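Local coordinates for malate dehydrogenase (Pyrococcus horikoshii, PDB 1V9N), which catalyses the NAD-dependent oxidation of (S)-malate to oxaloacetate, a step of the tricarboxylic acid cycle, working as a homodimer, at residues A[148-153]-A[277-282]; A[119-124]-A[257-262]. All blocks are in the same frame, centred on the assembly; numbering follows the deposited sequence.

Overall arrangement
Both contacts illustrate how neighbouring strands of one sheet are built into a fold. The centres of contact 1 and contact 2 lie about 8 Å apart in the mixed sheet, where strand 278-285 runs between strands 144-149 and 117-125. Along the chain the segments alternate, 119-124, 148-153, 257-262 and then 277-282; the next regular element after helix 242-258 is strand 278-285. In contact 1 the Thr149/His280 face borders the NADPH carboxamide, and the Met148/Phe281 face packs on helix 242-258. Probable hydrogen bonds from His280 N to Ala122 O and from Phe282 N to Val120 O join strands 278-285 and 117-125, the latter being the strand on which the helix end of contact 2 rests.

Contact 1: residues A[148-153]-A[277-282]; sequences MTNSRP and NVCHFF. With NDP (NADPH dihydro-nicotinamide-adenine-dinucleotide phosphate), chain B.
Thr149 meets His280 because its OG1 is turned anti to the backbone N (chi1 -177°), while Asn150 reaches Cys279 by folding its CG over its own backbone, between N and the carbonyl carbon (chi1 59°). The hydroxyl arrives at the edge of the imidazole, in the ring plane, and Thr149 OG1 and His280 ND1 share a hydrogen bond of 2.9 Å. NE2 of the ring is bonded to Ser125, and Tyr128 stacks on the ring, fixing His280 from several directions. The amide of Asn150 does the work of a main-chain carbonyl. Cys279 N donates to Asn150 OD1 over 2.9 Å, almost straight at 175° although tilted from the amide plane, and Asn150 N returns a bond of 3.2 Å to Cys279 O. Asn150 ND2 is taken by Asp253, which settles which way the amide faces.

One step back, Met148 and Phe281 form an antiparallel hydrogen-bonded pair, with Met148 N to Phe281 O at 3.0 Å and Phe281 N to Met148 O at 2.9 Å. Their side chains run alongside each other against helix 242-258, where both touch Leu255. The selenium of Met148, modelled as selenomethionine, sits obliquely to the ring, SE lying 4.8 Å from the Phe281 centroid in a Met-aromatic contact.

On the Thr149 and His280 face lies the nicotinamide carboxamide of NADPH: Ser151 CB is 3.5 Å from O7N, and Thr149 CG2 is 3.9 Å from N7N. One main-chain bond and the Asn150 amide prolong the pairing past strand 144-149, consistent with fixing the chain that carries Thr149 and Ser151 to the carboxamide.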
loop_
_atom_site.group_PDB
_atom_site.type_symbol
_atom_site.label_atom_id
_atom_site.label_comp_id
_atom_site.label_asym_id
_atom_site.label_seq_id
_atom_site.Cartn_x
_atom_site.Cartn_y
_atom_site.Cartn_z
HETATM N N MSE A 148 -3.788 2.503 -9.006
HETATM C CA MSE A 148 -4.578 3.089 -7.932
HETATM C C MSE A 148 -5.460 4.152 -8.561
HETATM O O MSE A 148 -5.191 4.622 -9.674
HETATM C CB MSE A 148 -3.687 3.790 -6.903
HETATM C CG MSE A 148 -2.632 2.941 -6.232
HETATM SE SE MSE A 148 -1.440 4.093 -5.192
HETATM C CE MSE A 148 0.064 2.872 -5.046
ATOM N N THR A 149 -6.500 4.539 -7.831
ATOM C CA THR A 149 -7.422 5.568 -8.282
ATOM C C THR A 149 -8.145 6.131 -7.065
ATOM O O THR A 149 -8.385 5.418 -6.091
ATOM C CB THR A 149 -8.482 4.997 -9.256
ATOM O OG1 THR A 149 -9.322 6.060 -9.721
ATOM C CG2 THR A 149 -9.352 3.946 -8.560
ATOM N N ASN A 150 -8.470 7.418 -7.101
ATOM C CA ASN A 150 -9.207 7.994 -5.997
ATOM C C ASN A 150 -10.672 7.908 -6.416
ATOM O O ASN A 150 -10.987 7.360 -7.483
ATOM C CB ASN A 150 -8.764 9.441 -5.717
ATOM C CG ASN A 150 -8.956 10.362 -6.897
ATOM O OD1 ASN A 150 -9.542 9.989 -7.912
ATOM N ND2 ASN A 150 -8.467 11.586 -6.766
ATOM N N SER A 151 -11.575 8.414 -5.588
ATOM C CA SER A 151 -12.988 8.336 -5.926
ATOM C C SER A 151 -13.810 9.347 -5.148
ATOM O O SER A 151 -13.267 10.243 -4.502
ATOM C CB SER A 151 -13.508 6.926 -5.640
ATOM O OG SER A 151 -13.422 6.629 -4.255
ATOM N N ARG A 152 -15.127 9.197 -5.221
ATOM C CA ARG A 152 -16.034 10.090 -4.515
ATOM C C ARG A 152 -15.846 9.894 -3.020
ATOM O O ARG A 152 -15.485 8.806 -2.572
ATOM C CB ARG A 152 -17.487 9.775 -4.889
ATOM C CG ARG A 152 -17.787 9.919 -6.366
ATOM C CD ARG A 152 -19.267 9.701 -6.672
ATOM N NE ARG A 152 -19.734 8.382 -6.254
ATOM C CZ ARG A 152 -20.364 8.134 -5.110
ATOM N NH1 ARG A 152 -20.616 9.122 -4.259
ATOM N NH2 ARG A 152 -20.739 6.895 -4.814
ATOM N N PRO A 153 -16.076 10.948 -2.224
ATOM C CA PRO A 153 -15.919 10.818 -0.771
ATOM C C PRO A 153 -16.969 9.867 -0.197
ATOM O O PRO A 153 -18.171 10.075 -0.374
ATOM C CB PRO A 153 -16.087 12.255 -0.277
ATOM C CG PRO A 153 -17.010 12.860 -1.300
ATOM C CD PRO A 153 -16.450 12.323 -2.596
ATOM N N ASN A 277 -13.144 14.804 -12.442
ATOM C CA ASN A 277 -11.748 14.859 -12.041
ATOM C C ASN A 277 -11.262 13.656 -11.230
ATOM O O ASN A 277 -10.621 13.809 -10.191
ATOM C CB ASN A 277 -11.486 16.170 -11.287
ATOM C CG ASN A 277 -10.073 16.700 -11.499
ATOM O OD1 ASN A 277 -9.322 16.190 -12.334
ATOM N ND2 ASN A 277 -9.711 17.740 -10.749
ATOM N N VAL A 278 -11.583 12.455 -11.699
ATOM C CA VAL A 278 -11.103 11.251 -11.036
ATOM C C VAL A 278 -9.648 11.164 -11.493
ATOM O O VAL A 278 -9.344 11.459 -12.651
ATOM C CB VAL A 278 -11.849 9.985 -11.508
ATOM C CG1 VAL A 278 -11.243 8.760 -10.848
ATOM C CG2 VAL A 278 -13.327 10.084 -11.159
ATOM N N CYS A 279 -8.750 10.787 -10.590
ATOM C CA CYS A 279 -7.338 10.692 -10.939
ATOM C C CYS A 279 -6.818 9.275 -10.722
ATOM O O CYS A 279 -7.303 8.561 -9.848
ATOM C CB CYS A 279 -6.530 11.698 -10.113
ATOM S SG CYS A 279 -7.013 13.450 -10.394
ATOM N N HIS A 280 -5.833 8.873 -11.522
ATOM C CA HIS A 280 -5.277 7.528 -11.421
ATOM C C HIS A 280 -3.755 7.527 -11.321
ATOM O O HIS A 280 -3.092 8.495 -11.695
ATOM C CB HIS A 280 -5.652 6.686 -12.647
ATOM C CG HIS A 280 -7.057 6.878 -13.128
ATOM N ND1 HIS A 280 -8.155 6.762 -12.302
ATOM C CD2 HIS A 280 -7.544 7.127 -14.367
ATOM C CE1 HIS A 280 -9.255 6.933 -13.012
ATOM N NE2 HIS A 280 -8.913 7.156 -14.268
ATOM N N PHE A 281 -3.220 6.416 -10.829
ATOM C CA PHE A 281 -1.779 6.215 -10.684
ATOM C C PHE A 281 -1.461 4.863 -11.322
ATOM O O PHE A 281 -2.121 3.869 -11.029
ATOM C CB PHE A 281 -1.385 6.179 -9.202
ATOM C CG PHE A 281 0.069 5.853 -8.962
ATOM C CD1 PHE A 281 1.035 6.854 -8.981
ATOM C CD2 PHE A 281 0.472 4.539 -8.733
ATOM C CE1 PHE A 281 2.383 6.555 -8.774
ATOM C CE2 PHE A 281 1.817 4.226 -8.525
ATOM C CZ PHE A 281 2.776 5.240 -8.546
ATOM N N PHE A 282 -0.465 4.831 -12.201
ATOM C CA PHE A 282 -0.063 3.590 -12.859
ATOM C C PHE A 282 1.446 3.455 -12.741
ATOM O O PHE A 282 2.191 4.415 -12.968
ATOM C CB PHE A 282 -0.458 3.606 -14.341
ATOM C CG PHE A 282 -1.922 3.863 -14.575
ATOM C CD1 PHE A 282 -2.858 2.843 -14.428
ATOM C CD2 PHE A 282 -2.370 5.140 -14.910
ATOM C CE1 PHE A 282 -4.219 3.091 -14.609
ATOM C CE2 PHE A 282 -3.729 5.399 -15.093
ATOM C CZ PHE A 282 -4.654 4.369 -14.942
HETATM P PA NDP B . -12.068 -8.013 -1.832
HETATM O O1A NDP B . -13.060 -8.698 -2.626
HETATM O O2A NDP B . -12.107 -7.962 -0.328
HETATM O O5B NDP B . -10.606 -8.589 -2.303
HETATM C C5B NDP B . -9.383 -8.092 -1.728
HETATM C C4B NDP B . -8.251 -8.846 -2.451
HETATM O O4B NDP B . -7.965 -9.972 -1.602
HETATM C C3B NDP B . -8.523 -9.413 -3.817
HETATM O O3B NDP B . -7.311 -9.258 -4.614
HETATM C C2B NDP B . -8.854 -10.851 -3.631
HETATM O O2B NDP B . -8.630 -11.736 -4.742
HETATM C C1B NDP B . -8.079 -11.157 -2.387
HETATM N N9A NDP B . -8.702 -12.163 -1.483
HETATM C C8A NDP B . -10.075 -12.359 -1.158
HETATM N N7A NDP B . -10.220 -13.340 -0.298
HETATM C C5A NDP B . -8.968 -13.815 -0.032
HETATM C C6A NDP B . -8.434 -14.847 0.805
HETATM N N6A NDP B . -9.252 -15.592 1.557
HETATM N N1A NDP B . -7.074 -15.069 0.840
HETATM C C2A NDP B . -6.226 -14.307 0.075
HETATM N N3A NDP B . -6.630 -13.311 -0.740
HETATM C C4A NDP B . -8.024 -13.111 -0.751
HETATM O O3 NDP B . -11.830 -6.527 -2.282
HETATM P PN NDP B . -12.630 -5.158 -2.337
HETATM O O1N NDP B . -11.871 -4.237 -1.497
HETATM O O2N NDP B . -14.005 -5.555 -1.879
HETATM O O5D NDP B . -12.556 -4.825 -3.891
HETATM C C5D NDP B . -13.706 -4.361 -4.653
HETATM C C4D NDP B . -13.307 -4.112 -6.158
HETATM O O4D NDP B . -13.749 -2.806 -6.481
HETATM C C3D NDP B . -11.796 -4.129 -6.500
HETATM O O3D NDP B . -11.629 -4.831 -7.739
HETATM C C2D NDP B . -11.376 -2.670 -6.557
HETATM O O2D NDP B . -10.279 -2.479 -7.426
HETATM C C1D NDP B . -12.698 -1.999 -7.015
HETATM N N1N NDP B . -12.872 -0.604 -6.528
HETATM C C2N NDP B . -12.887 0.415 -7.522
HETATM C C3N NDP B . -13.068 1.781 -7.056
HETATM C C7N NDP B . -13.103 2.876 -8.031
HETATM O O7N NDP B . -13.259 4.061 -7.714
HETATM N N7N NDP B . -12.956 2.618 -9.360
HETATM C C4N NDP B . -13.222 2.006 -5.654
HETATM C C5N NDP B . -13.199 0.996 -4.701
HETATM C C6N NDP B . -13.029 -0.317 -5.134
HETATM P P2B NDP B . -9.714 -12.265 -5.722
HETATM O O1X NDP B . -9.325 -13.676 -5.880
HETATM O O2X NDP B . -9.633 -11.525 -7.019
HETATM O O3X NDP B . -11.096 -12.117 -5.093
#

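Contact 2: residues A[119-124]-A[257-262]; sequences IVIARN and GILSGG
Arg123 reaches across to the turn at the end of helix 242-258, and its single hydrogen bond to that segment is the main polar link. The side chain leaves the backbone with CG between N and the carbonyl carbon (chi1 69°) and then runs extended to NE, which carries NH1 to within 2.8 Å of Ser260 O. The donor lies in the carbonyl plane, with an N-H...O angle of 151°, the oxygen being slightly out of the guanidinium plane. NE turns to another partner, forming a salt bridge with Asp91. With an alanine here, Ser260 O would probably be left without this donor and Asp91 without its charged mate.

Among the apolar contacts, Arg123 CB rests 3.8 Å from Gly262 CA, and Ile121 CG2 presses on Ser260 CB at a tight 3.5 Å. A CB at Gly261 would clash with Arg123 NH1, and one at Gly262 with Arg123 CB. Ile121 and Leu259 cross roughly at right angles, touched by Phe290 and Ile285 of the second subunit respectively.

At the helix end, Gly261 with positive phi forms a Schellman motif, while the Ser260 hydroxyl bonds to Ser256 O. Arg123, shared between Asp91 and the Ser260 carbonyl, probably also eases the partial negative charge at the helix's C-terminal end.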
loop_
_atom_site.group_PDB
_atom_site.type_symbol
_atom_site.label_atom_id
_atom_site.label_comp_id
_atom_site.label_asym_id
_atom_site.label_seq_id
_atom_site.Cartn_x
_atom_site.Cartn_y
_atom_site.Cartn_z
ATOM N N ILE A 119 6.095 5.103 -14.834
ATOM C CA ILE A 119 5.101 5.666 -13.924
ATOM C C ILE A 119 4.259 6.699 -14.654
ATOM O O ILE A 119 4.759 7.739 -15.081
ATOM C CB ILE A 119 5.766 6.329 -12.690
ATOM C CG1 ILE A 119 6.400 5.250 -11.808
ATOM C CG2 ILE A 119 4.735 7.145 -11.898
ATOM C CD1 ILE A 119 7.176 5.790 -10.616
ATOM N N VAL A 120 2.979 6.399 -14.819
ATOM C CA VAL A 120 2.091 7.325 -15.498
ATOM C C VAL A 120 0.970 7.694 -14.546
ATOM O O VAL A 120 0.353 6.828 -13.925
ATOM C CB VAL A 120 1.499 6.718 -16.794
ATOM C CG1 VAL A 120 0.527 7.703 -17.434
ATOM C CG2 VAL A 120 2.621 6.391 -17.782
ATOM N N ILE A 121 0.732 8.990 -14.415
ATOM C CA ILE A 121 -0.321 9.482 -13.551
ATOM C C ILE A 121 -1.296 10.285 -14.399
ATOM O O ILE A 121 -0.895 11.024 -15.302
ATOM C CB ILE A 121 0.273 10.334 -12.426
ATOM C CG1 ILE A 121 1.223 9.453 -11.599
ATOM C CG2 ILE A 121 -0.827 10.901 -11.553
ATOM C CD1 ILE A 121 1.971 10.172 -10.528
ATOM N N ALA A 122 -2.582 10.131 -14.115
ATOM C CA ALA A 122 -3.592 10.827 -14.891
ATOM C C ALA A 122 -4.581 11.600 -14.035
ATOM O O ALA A 122 -4.940 11.176 -12.941
ATOM C CB ALA A 122 -4.342 9.820 -15.777
ATOM N N ARG A 123 -4.996 12.756 -14.537
ATOM C CA ARG A 123 -5.985 13.576 -13.852
ATOM C C ARG A 123 -7.071 13.829 -14.881
ATOM O O ARG A 123 -6.928 13.452 -16.050
ATOM C CB ARG A 123 -5.390 14.914 -13.407
ATOM C CG ARG A 123 -5.063 15.848 -14.566
ATOM C CD ARG A 123 -4.430 17.134 -14.076
ATOM N NE ARG A 123 -4.147 18.051 -15.180
ATOM C CZ ARG A 123 -3.108 18.878 -15.205
ATOM N NH1 ARG A 123 -2.258 18.895 -14.188
ATOM N NH2 ARG A 123 -2.923 19.695 -16.235
ATOM N N ASN A 124 -8.147 14.472 -14.445
ATOM C CA ASN A 124 -9.271 14.807 -15.313
ATOM C C ASN A 124 -9.811 13.596 -16.064
ATOM O O ASN A 124 -10.048 13.644 -17.273
ATOM C CB ASN A 124 -8.861 15.912 -16.294
ATOM C CG ASN A 124 -10.060 16.565 -16.968
ATOM O OD1 ASN A 124 -11.172 16.524 -16.446
ATOM N ND2 ASN A 124 -9.833 17.184 -18.124
ATOM N N GLY A 257 -4.359 12.175 -7.032
ATOM C CA GLY A 257 -4.905 13.518 -7.105
ATOM C C GLY A 257 -3.997 14.706 -6.870
ATOM O O GLY A 257 -4.037 15.668 -7.642
ATOM N N ILE A 258 -3.189 14.658 -5.816
ATOM C CA ILE A 258 -2.300 15.774 -5.504
ATOM C C ILE A 258 -1.119 15.898 -6.475
ATOM O O ILE A 258 -0.871 16.972 -7.034
ATOM C CB ILE A 258 -1.741 15.668 -4.063
ATOM C CG1 ILE A 258 -2.887 15.505 -3.059
ATOM C CG2 ILE A 258 -0.950 16.929 -3.724
ATOM C CD1 ILE A 258 -3.884 16.665 -3.067
ATOM N N LEU A 259 -0.398 14.801 -6.678
ATOM C CA LEU A 259 0.766 14.809 -7.564
ATOM C C LEU A 259 0.461 15.158 -9.018
ATOM O O LEU A 259 1.299 15.737 -9.713
ATOM C CB LEU A 259 1.466 13.449 -7.503
ATOM C CG LEU A 259 2.733 13.259 -8.340
ATOM C CD1 LEU A 259 3.809 14.270 -7.918
ATOM C CD2 LEU A 259 3.232 11.828 -8.157
ATOM N N SER A 260 -0.733 14.809 -9.484
ATOM C CA SER A 260 -1.112 15.072 -10.866
ATOM C C SER A 260 -1.630 16.484 -11.106
ATOM O O SER A 260 -1.812 16.894 -12.253
ATOM C CB SER A 260 -2.201 14.096 -11.300
ATOM O OG SER A 260 -3.413 14.393 -10.624
ATOM N N GLY A 261 -1.867 17.225 -10.035
ATOM C CA GLY A 261 -2.419 18.556 -10.194
ATOM C C GLY A 261 -3.915 18.424 -10.439
ATOM O O GLY A 261 -4.564 19.346 -10.933
ATOM N N GLY A 262 -4.459 17.250 -10.120
ATOM C CA GLY A 262 -5.884 17.015 -10.281
ATOM C C GLY A 262 -6.592 17.449 -9.009
ATOM O O GLY A 262 -6.572 18.627 -8.664
#